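Local coordinates for anti-sigma-factor antagonist (STAS) domain protein (Moorella thermoacetica, PDB 3ZXN), which is an RsbS-type STAS-domain protein that probably serves as a scaffold component of a bacterial stressosome thought to control secondary-messenger signalling, at residues Ser3-Val16 / Ser26-Ile38. The protein carries 1 engineered substitution. Numbering follows the deposited sequence.
Sequences SRVPILKVDDYWVV and SVIQFKEELLHNI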
ATOM      1  N   SER A   3       7.077 -12.013 -10.640  1.00 80.59           N
ATOM      2  CA  SER A   3       7.157 -11.950  -9.183  1.00 76.23           C
ATOM      3  C   SER A   3       8.502 -11.397  -8.713  1.00 74.55           C
ATOM      4  O   SER A   3       9.342 -12.144  -8.208  1.00 85.01           O
ATOM      5  CB  SER A   3       6.926 -13.336  -8.564  1.00 79.40           C
ATOM      6  OG  SER A   3       5.586 -13.774  -8.727  1.00 73.57           O
ATOM      7  N   ARG A   4       8.707 -10.093  -8.882  1.00 70.33           N
ATOM      8  CA  ARG A   4       9.916  -9.444  -8.379  1.00 72.74           C
ATOM      9  C   ARG A   4       9.664  -8.887  -6.978  1.00 67.71           C
ATOM     10  O   ARG A   4      10.356  -9.250  -6.024  1.00 66.61           O
ATOM     11  CB  ARG A   4      10.374  -8.333  -9.326  1.00 72.74           C
ATOM     12  CG  ARG A   4      11.734  -7.728  -8.986  1.00 69.51           C
ATOM     13  CD  ARG A   4      11.978  -6.456  -9.802  1.00 82.03           C
ATOM     14  NE  ARG A   4      13.345  -5.948  -9.673  1.00 89.06           N
ATOM     15  CZ  ARG A   4      13.740  -4.743 -10.082  1.00 87.56           C
ATOM     16  NH1 ARG A   4      12.874  -3.909 -10.641  1.00 86.45           N
ATOM     17  NH2 ARG A   4      15.002  -4.365  -9.926  1.00 86.08           N
ATOM     18  N   VAL A   5       8.669  -8.007  -6.867  1.00 59.54           N
ATOM     19  CA  VAL A   5       8.234  -7.479  -5.574  1.00 53.05           C
ATOM     20  C   VAL A   5       7.454  -8.543  -4.802  1.00 53.15           C
ATOM     21  O   VAL A   5       6.339  -8.908  -5.187  1.00 47.12           O
ATOM     22  CB  VAL A   5       7.349  -6.223  -5.740  1.00 50.89           C
ATOM     23  CG1 VAL A   5       6.893  -5.698  -4.379  1.00 40.57           C
ATOM     24  CG2 VAL A   5       8.092  -5.148  -6.514  1.00 49.65           C
ATOM     25  N   PRO A   6       8.046  -9.055  -3.710  1.00 44.67           N
ATOM     26  CA  PRO A   6       7.388 -10.099  -2.926  1.00 43.86           C
ATOM     27  C   PRO A   6       6.085  -9.607  -2.311  1.00 37.71           C
ATOM     28  O   PRO A   6       5.994  -8.496  -1.787  1.00 40.26           O
ATOM     29  CB  PRO A   6       8.409 -10.398  -1.815  1.00 44.83           C
ATOM     30  CG  PRO A   6       9.722  -9.977  -2.389  1.00 47.34           C
ATOM     31  CD  PRO A   6       9.399  -8.762  -3.209  1.00 46.33           C
ATOM     32  N   ILE A   7       5.076 -10.457  -2.367  1.00 35.90           N
ATOM     33  CA  ILE A   7       3.817 -10.174  -1.717  1.00 38.19           C
ATOM     34  C   ILE A   7       3.631 -11.210  -0.630  1.00 35.08           C
ATOM     35  O   ILE A   7       3.408 -12.385  -0.925  1.00 36.85           O
ATOM     36  CB  ILE A   7       2.654 -10.259  -2.722  1.00 35.70           C
ATOM     37  CG1 ILE A   7       2.859  -9.229  -3.847  1.00 38.08           C
ATOM     38  CG2 ILE A   7       1.314 -10.085  -1.996  1.00 32.45           C
ATOM     39  CD1 ILE A   7       1.901  -9.376  -5.029  1.00 34.05           C
ATOM     40  N   LEU A   8       3.735 -10.778   0.627  1.00 28.52           N
ATOM     41  CA  LEU A   8       3.649 -11.688   1.770  1.00 28.98           C
ATOM     42  C   LEU A   8       2.234 -11.749   2.351  1.00 28.50           C
ATOM     43  O   LEU A   8       1.446 -10.822   2.196  1.00 28.70           O
ATOM     44  CB  LEU A   8       4.615 -11.237   2.885  1.00 27.30           C
ATOM     45  CG  LEU A   8       6.042 -10.860   2.456  1.00 37.63           C
ATOM     46  CD1 LEU A   8       6.872 -10.326   3.630  1.00 34.16           C
ATOM     47  CD2 LEU A   8       6.740 -12.036   1.793  1.00 34.44           C
ATOM     48  N   LYS A   9       1.927 -12.841   3.037  1.00 29.43           N
ATOM     49  CA  LYS A   9       0.688 -12.923   3.793  1.00 34.55           C
ATOM     50  C   LYS A   9       1.022 -13.299   5.228  1.00 32.93           C
ATOM     51  O   LYS A   9       1.701 -14.294   5.470  1.00 39.29           O
ATOM     52  CB  LYS A   9      -0.272 -13.949   3.175  1.00 34.86           C
ATOM     53  CG  LYS A   9      -1.728 -13.753   3.602  1.00 36.48           C
ATOM     54  CD  LYS A   9      -2.689 -14.559   2.742  1.00 42.28           C
ATOM     55  CE  LYS A   9      -4.095 -13.971   2.804  1.00 43.37           C
ATOM     56  NZ  LYS A   9      -5.085 -14.778   2.034  1.00 45.42           N
ATOM     57  N   VAL A  10       0.581 -12.484   6.177  1.00 29.06           N
ATOM     58  CA  VAL A  10       0.839 -12.766   7.585  1.00 31.11           C
ATOM     59  C   VAL A  10      -0.457 -12.695   8.376  1.00 31.81           C
ATOM     60  O   VAL A  10      -1.116 -11.664   8.386  1.00 28.92           O
ATOM     61  CB  VAL A  10       1.841 -11.764   8.219  1.00 34.63           C
ATOM     62  CG1 VAL A  10       2.236 -12.230   9.642  1.00 32.66           C
ATOM     63  CG2 VAL A  10       3.076 -11.604   7.343  1.00 37.29           C
ATOM     64  N   ASP A  11      -0.810 -13.786   9.060  1.00 32.48           N
ATOM     65  CA  ASP A  11      -2.050 -13.819   9.827  1.00 32.45           C
ATOM     66  C   ASP A  11      -3.217 -13.301   8.972  1.00 30.45           C
ATOM     67  O   ASP A  11      -4.049 -12.539   9.455  1.00 33.86           O
ATOM     68  CB  ASP A  11      -1.932 -12.960  11.098  1.00 36.50           C
ATOM     69  CG  ASP A  11      -0.796 -13.411  12.012  1.00 42.15           C
ATOM     70  OD1 ASP A  11      -0.395 -14.593  11.927  1.00 37.17           O
ATOM     71  OD2 ASP A  11      -0.305 -12.579  12.810  1.00 46.65           O
ATOM     72  N   ASP A  12      -3.251 -13.711   7.706  1.00 31.80           N
ATOM     73  CA  ASP A  12      -4.316 -13.328   6.759  1.00 36.18           C
ATOM     74  C   ASP A  12      -4.272 -11.881   6.269  1.00 33.49           C
ATOM     75  O   ASP A  12      -5.195 -11.438   5.577  1.00 29.70           O
ATOM     76  CB  ASP A  12      -5.712 -13.614   7.320  1.00 37.50           C
ATOM     77  CG  ASP A  12      -6.009 -15.095   7.410  1.00 51.24           C
ATOM     78  OD1 ASP A  12      -5.549 -15.852   6.525  1.00 49.72           O
ATOM     79  OD2 ASP A  12      -6.701 -15.496   8.370  1.00 55.14           O
ATOM     80  N   TYR A  13      -3.222 -11.148   6.633  1.00 29.81           N
ATOM     81  CA  TYR A  13      -3.003  -9.801   6.103  1.00 27.21           C
ATOM     82  C   TYR A  13      -1.953  -9.826   4.998  1.00 28.98           C
ATOM     83  O   TYR A  13      -0.901 -10.456   5.142  1.00 26.47           O
ATOM     84  CB  TYR A  13      -2.568  -8.838   7.215  1.00 29.20           C
ATOM     85  CG  TYR A  13      -3.669  -8.528   8.198  1.00 29.68           C
ATOM     86  CD1 TYR A  13      -4.556  -7.493   7.958  1.00 30.84           C
ATOM     87  CD2 TYR A  13      -3.829  -9.278   9.361  1.00 30.16           C
ATOM     88  CE1 TYR A  13      -5.573  -7.201   8.845  1.00 36.50           C
ATOM     89  CE2 TYR A  13      -4.851  -8.996  10.262  1.00 32.15           C
ATOM     90  CZ  TYR A  13      -5.720  -7.954   9.992  1.00 35.56           C
ATOM     91  OH  TYR A  13      -6.742  -7.648  10.863  1.00 38.34           O
ATOM     92  N   TRP A  14      -2.252  -9.154   3.886  1.00 25.55           N
ATOM     93  CA  TRP A  14      -1.287  -8.982   2.822  1.00 19.05           C
ATOM     94  C   TRP A  14      -0.294  -7.943   3.284  1.00 23.77           C
ATOM     95  O   TRP A  14      -0.691  -6.916   3.832  1.00 24.43           O
ATOM     96  CB  TRP A  14      -1.992  -8.450   1.546  1.00 18.01           C
ATOM     97  CG  TRP A  14      -3.087  -9.361   1.039  1.00 28.34           C
ATOM     98  CD1 TRP A  14      -4.444  -9.168   1.145  1.00 27.45           C
ATOM     99  CD2 TRP A  14      -2.911 -10.602   0.357  1.00 29.41           C
ATOM    100  NE1 TRP A  14      -5.121 -10.218   0.558  1.00 33.15           N
ATOM    101  CE2 TRP A  14      -4.204 -11.108   0.063  1.00 30.80           C
ATOM    102  CE3 TRP A  14      -1.789 -11.330  -0.052  1.00 27.29           C
ATOM    103  CZ2 TRP A  14      -4.398 -12.309  -0.612  1.00 31.22           C
ATOM    104  CZ3 TRP A  14      -1.988 -12.531  -0.720  1.00 38.02           C
ATOM    105  CH2 TRP A  14      -3.283 -13.006  -0.994  1.00 36.30           C
ATOM    106  N   VAL A  15       0.993  -8.215   3.062  1.00 25.74           N
ATOM    107  CA  VAL A  15       2.069  -7.302   3.423  1.00 23.46           C
ATOM    108  C   VAL A  15       3.038  -7.133   2.252  1.00 27.37           C
ATOM    109  O   VAL A  15       3.526  -8.120   1.681  1.00 27.89           O
ATOM    110  CB  VAL A  15       2.889  -7.814   4.656  1.00 29.23           C
ATOM    111  CG1 VAL A  15       4.104  -6.945   4.853  1.00 29.67           C
ATOM    112  CG2 VAL A  15       2.027  -7.856   5.916  1.00 27.16           C
ATOM    113  N   VAL A  16       3.299  -5.880   1.889  1.00 25.94           N
ATOM    114  CA  VAL A  16       4.151  -5.557   0.756  1.00 24.70           C
ATOM    115  C   VAL A  16       5.087  -4.409   1.121  1.00 27.97           C
ATOM    116  O   VAL A  16       4.661  -3.425   1.718  1.00 27.05           O
ATOM    117  CB  VAL A  16       3.303  -5.082  -0.472  1.00 28.87           C
ATOM    118  CG1 VAL A  16       4.207  -4.574  -1.591  1.00 28.65           C
ATOM    119  CG2 VAL A  16       2.398  -6.200  -0.968  1.00 28.94           C
ATOM    120  N   SER A  26       8.047  -2.702 -13.841  1.00 65.10           N
ATOM    121  CA  SER A  26       7.885  -3.703 -12.796  1.00 69.95           C
ATOM    122  C   SER A  26       6.917  -3.218 -11.712  1.00 62.81           C
ATOM    123  O   SER A  26       6.422  -4.010 -10.907  1.00 56.72           O
ATOM    124  CB  SER A  26       9.243  -4.062 -12.189  1.00 67.92           C
ATOM    125  OG  SER A  26       9.965  -2.895 -11.842  1.00 78.34           O
ATOM    126  N   VAL A  27       6.663  -1.911 -11.698  1.00 62.22           N
ATOM    127  CA  VAL A  27       5.663  -1.319 -10.815  1.00 62.62           C
ATOM    128  C   VAL A  27       4.275  -1.642 -11.364  1.00 55.46           C
ATOM    129  O   VAL A  27       3.343  -1.926 -10.609  1.00 46.80           O
ATOM    130  CB  VAL A  27       5.829   0.211 -10.720  1.00 57.45           C
ATOM    131  CG1 VAL A  27       4.847   0.796  -9.723  1.00 55.47           C
ATOM    132  CG2 VAL A  27       7.254   0.567 -10.339  1.00 68.31           C
ATOM    133  N   ILE A  28       4.152  -1.590 -12.687  1.00 54.53           N
ATOM    134  CA  ILE A  28       2.949  -2.054 -13.370  1.00 51.59           C
ATOM    135  C   ILE A  28       2.774  -3.545 -13.119  1.00 45.60           C
ATOM    136  O   ILE A  28       1.682  -4.013 -12.806  1.00 45.83           O
ATOM    137  CB  ILE A  28       3.045  -1.806 -14.889  1.00 57.02           C
ATOM    138  CG1 ILE A  28       3.059  -0.304 -15.186  1.00 58.67           C
ATOM    139  CG2 ILE A  28       1.903  -2.487 -15.610  1.00 51.50           C
ATOM    140  CD1 ILE A  28       3.479   0.041 -16.608  1.00 70.19           C
ATOM    141  N   GLN A  29       3.868  -4.284 -13.253  1.00 48.21           N
ATOM    142  CA  GLN A  29       3.875  -5.717 -12.999  1.00 52.49           C
ATOM    143  C   GLN A  29       3.470  -6.016 -11.560  1.00 49.90           C
ATOM    144  O   GLN A  29       2.731  -6.968 -11.297  1.00 45.09           O
ATOM    145  CB  GLN A  29       5.264  -6.285 -13.279  1.00 57.28           C
ATOM    146  CG  GLN A  29       5.469  -7.718 -12.829  1.00 60.51           C
ATOM    147  CD  GLN A  29       6.884  -8.201 -13.100  1.00 76.84           C
ATOM    148  OE1 GLN A  29       7.500  -7.818 -14.099  1.00 81.53           O
ATOM    149  NE2 GLN A  29       7.413  -9.034 -12.206  1.00 74.88           N
ATOM    150  N   PHE A  30       3.959  -5.199 -10.632  1.00 49.75           N
ATOM    151  CA  PHE A  30       3.635  -5.381  -9.229  1.00 42.24           C
ATOM    152  C   PHE A  30       2.157  -5.120  -8.950  1.00 35.74           C
ATOM    153  O   PHE A  30       1.498  -5.927  -8.306  1.00 33.76           O
ATOM    154  CB  PHE A  30       4.501  -4.487  -8.336  1.00 43.66           C
ATOM    155  CG  PHE A  30       3.849  -4.148  -7.036  1.00 37.65           C
ATOM    156  CD1 PHE A  30       3.635  -5.128  -6.078  1.00 38.09           C
ATOM    157  CD2 PHE A  30       3.415  -2.858  -6.779  1.00 41.65           C
ATOM    158  CE1 PHE A  30       3.018  -4.820  -4.886  1.00 35.14           C
ATOM    159  CE2 PHE A  30       2.798  -2.546  -5.574  1.00 37.87           C
ATOM    160  CZ  PHE A  30       2.602  -3.533  -4.631  1.00 30.62           C
ATOM    161  N   LYS A  31       1.645  -3.992  -9.439  1.00 41.54           N
ATOM    162  CA  LYS A  31       0.240  -3.632  -9.252  1.00 40.54           C
ATOM    163  C   LYS A  31      -0.675  -4.739  -9.766  1.00 37.18           C
ATOM    164  O   LYS A  31      -1.640  -5.124  -9.102  1.00 35.60           O
ATOM    165  CB  LYS A  31      -0.077  -2.317  -9.961  1.00 43.94           C
ATOM    166  CG  LYS A  31      -1.462  -1.771  -9.655  1.00 39.98           C
ATOM    167  CD  LYS A  31      -1.851  -0.736 -10.672  1.00 46.09           C
ATOM    168  CE  LYS A  31      -1.904  -1.342 -12.071  1.00 45.28           C
ATOM    169  NZ  LYS A  31      -2.446  -0.364 -13.049  1.00 47.77           N
ATOM    170  N   GLU A  32      -0.352  -5.268 -10.940  1.00 38.27           N
ATOM    171  CA  GLU A  32      -1.143  -6.333 -11.541  1.00 39.97           C
ATOM    172  C   GLU A  32      -1.160  -7.596 -10.692  1.00 35.15           C
ATOM    173  O   GLU A  32      -2.218  -8.185 -10.469  1.00 33.13           O
ATOM    174  CB  GLU A  32      -0.643  -6.645 -12.956  1.00 42.05           C
ATOM    175  CG  GLU A  32      -0.968  -5.546 -13.958  1.00 47.70           C
ATOM    176  CD  GLU A  32      -0.369  -5.798 -15.333  1.00 57.66           C
ATOM    177  OE1 GLU A  32       0.515  -6.677 -15.455  1.00 59.74           O
ATOM    178  OE2 GLU A  32      -0.782  -5.107 -16.292  1.00 59.28           O
ATOM    179  N   GLU A  33       0.008  -8.017 -10.216  1.00 35.94           N
ATOM    180  CA  GLU A  33       0.081  -9.206  -9.375  1.00 34.96           C
ATOM    181  C   GLU A  33      -0.634  -8.993  -8.038  1.00 31.94           C
ATOM    182  O   GLU A  33      -1.318  -9.897  -7.535  1.00 28.80           O
ATOM    183  CB  GLU A  33       1.538  -9.634  -9.148  1.00 38.00           C
ATOM    184  CG  GLU A  33       1.674 -10.864  -8.248  1.00 38.78           C
ATOM    185  CD  GLU A  33       3.121 -11.286  -7.989  1.00 56.96           C
ATOM    186  OE1 GLU A  33       4.053 -10.555  -8.399  1.00 53.97           O
ATOM    187  OE2 GLU A  33       3.318 -12.354  -7.366  1.00 59.64           O
ATOM    188  N   LEU A  34      -0.465  -7.810  -7.452  1.00 29.64           N
ATOM    189  CA  LEU A  34      -1.107  -7.521  -6.170  1.00 28.88           C
ATOM    190  C   LEU A  34      -2.620  -7.606  -6.335  1.00 28.46           C
ATOM    191  O   LEU A  34      -3.310  -8.278  -5.567  1.00 28.55           O
ATOM    192  CB  LEU A  34      -0.711  -6.135  -5.648  1.00 26.06           C
ATOM    193  CG  LEU A  34      -1.353  -5.759  -4.299  1.00 28.28           C
ATOM    194  CD1 LEU A  34      -0.840  -6.654  -3.159  1.00 30.61           C
ATOM    195  CD2 LEU A  34      -1.128  -4.291  -3.962  1.00 32.33           C
ATOM    196  N   LEU A  35      -3.132  -6.931  -7.358  1.00 28.00           N
ATOM    197  CA  LEU A  35      -4.569  -6.908  -7.581  1.00 29.74           C
ATOM    198  C   LEU A  35      -5.085  -8.308  -7.840  1.00 27.25           C
ATOM    199  O   LEU A  35      -6.151  -8.663  -7.364  1.00 31.07           O
ATOM    200  CB  LEU A  35      -4.956  -5.950  -8.724  1.00 27.27           C
ATOM    201  CG  LEU A  35      -4.623  -4.473  -8.473  1.00 32.15           C
ATOM    202  CD1 LEU A  35      -4.913  -3.594  -9.704  1.00 34.94           C
ATOM    203  CD2 LEU A  35      -5.372  -3.954  -7.251  1.00 32.08           C
ATOM    204  N   HIS A  36      -4.326  -9.111  -8.581  1.00 25.73           N
ATOM    205  CA  HIS A  36      -4.735 -10.488  -8.803  1.00 29.31           C
ATOM    206  C   HIS A  36      -4.826 -11.223  -7.464  1.00 34.57           C
ATOM    207  O   HIS A  36      -5.810 -11.910  -7.181  1.00 33.34           O
ATOM    208  CB  HIS A  36      -3.771 -11.207  -9.755  1.00 32.69           C
ATOM    209  CG  HIS A  36      -4.028 -12.675  -9.870  1.00 38.16           C
ATOM    210  ND1 HIS A  36      -5.030 -13.200 -10.656  1.00 38.69           N
ATOM    211  CD2 HIS A  36      -3.428 -13.732  -9.269  1.00 40.05           C
ATOM    212  CE1 HIS A  36      -5.030 -14.518 -10.548  1.00 41.76           C
ATOM    213  NE2 HIS A  36      -4.069 -14.865  -9.708  1.00 40.84           N
ATOM    214  N   ASN A  37      -3.800 -11.067  -6.632  1.00 34.92           N
ATOM    215  CA  ASN A  37      -3.789 -11.747  -5.335  1.00 34.77           C
ATOM    216  C   ASN A  37      -4.948 -11.346  -4.427  1.00 30.90           C
ATOM    217  O   ASN A  37      -5.629 -12.210  -3.876  1.00 29.88           O
ATOM    218  CB  ASN A  37      -2.446 -11.545  -4.609  1.00 33.99           C
ATOM    219  CG  ASN A  37      -1.276 -12.159  -5.367  1.00 40.30           C
ATOM    220  OD1 ASN A  37      -0.280 -11.491  -5.641  1.00 51.63           O
ATOM    221  ND2 ASN A  37      -1.403 -13.427  -5.724  1.00 43.32           N
ATOM    222  N   ILE A  38      -5.179 -10.043  -4.270  1.00 28.10           N
ATOM    223  CA  ILE A  38      -6.172  -9.600  -3.289  1.00 28.81           C
ATOM    224  C   ILE A  38      -7.621  -9.826  -3.737  1.00 31.10           C
ATOM    225  O   ILE A  38      -8.549  -9.715  -2.929  1.00 30.23           O
ATOM    226  CB  ILE A  38      -5.952  -8.143  -2.817  1.00 28.80           C
ATOM    227  CG1 ILE A  38      -6.294  -7.142  -3.919  1.00 32.83           C
ATOM    228  CG2 ILE A  38      -4.513  -7.948  -2.319  1.00 25.37           C
ATOM    229  CD1 ILE A  38      -6.112  -5.707  -3.481  1.00 29.08           C
TER
HETATM  230  O   HOH W   1       5.071  -8.349  -7.702  1.00 54.98           O
HETATM  231  O   HOH W   2      -8.181 -10.458  -0.204  1.00 44.17           O
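Trp14 lies against the C-terminal end of helix 26-38, where CG2 of Ile38 sits over the face of its five-membered ring, 3.7 Å from the centroid and 11° off the normal, a CH-pi contact. On the same face, CB of Asn37 comes to 4.0 Å from CH2 at the far end of the indole, while CE of Lys9 lies over the rim of the opposite face. A water at the ring edge accepts from Trp14 NE1 and donates to Ile38 O. Replacing the indole by an alanine side chain is likely to open a gap beside Ile38 CG2 and take away the donor to this water. Further along, Phe30 is met obliquely by two valines: CG1 of Val16 reaches its CE1 at 3.5 Å and CG1 of Val5 its CD1 at 3.7 Å. With CG anti to the backbone N (chi1 154°), the phenyl ring is directed at this pair. CD1 of Ile7 rests on the aliphatic part of Glu33, 3.6 Å from CG. The extended glutamate then carries its carboxylate to the poorly ordered Ser3, whose OG donates to OE2 (3.0 Å) from above the carboxylate plane. Leu34 CD1 meets Val16 CG2 at 3.9 Å, and its side chain also touches Leu46 and Ile48 of strand 45-49. The helix thus runs along one face of a type I' beta hairpin, almost antiparallel to strand 13-16; the chain passes from strand 13-17 through this helix to neighbouring parallel strand 45-49, the beta-alpha-beta crossover of the STAS fold.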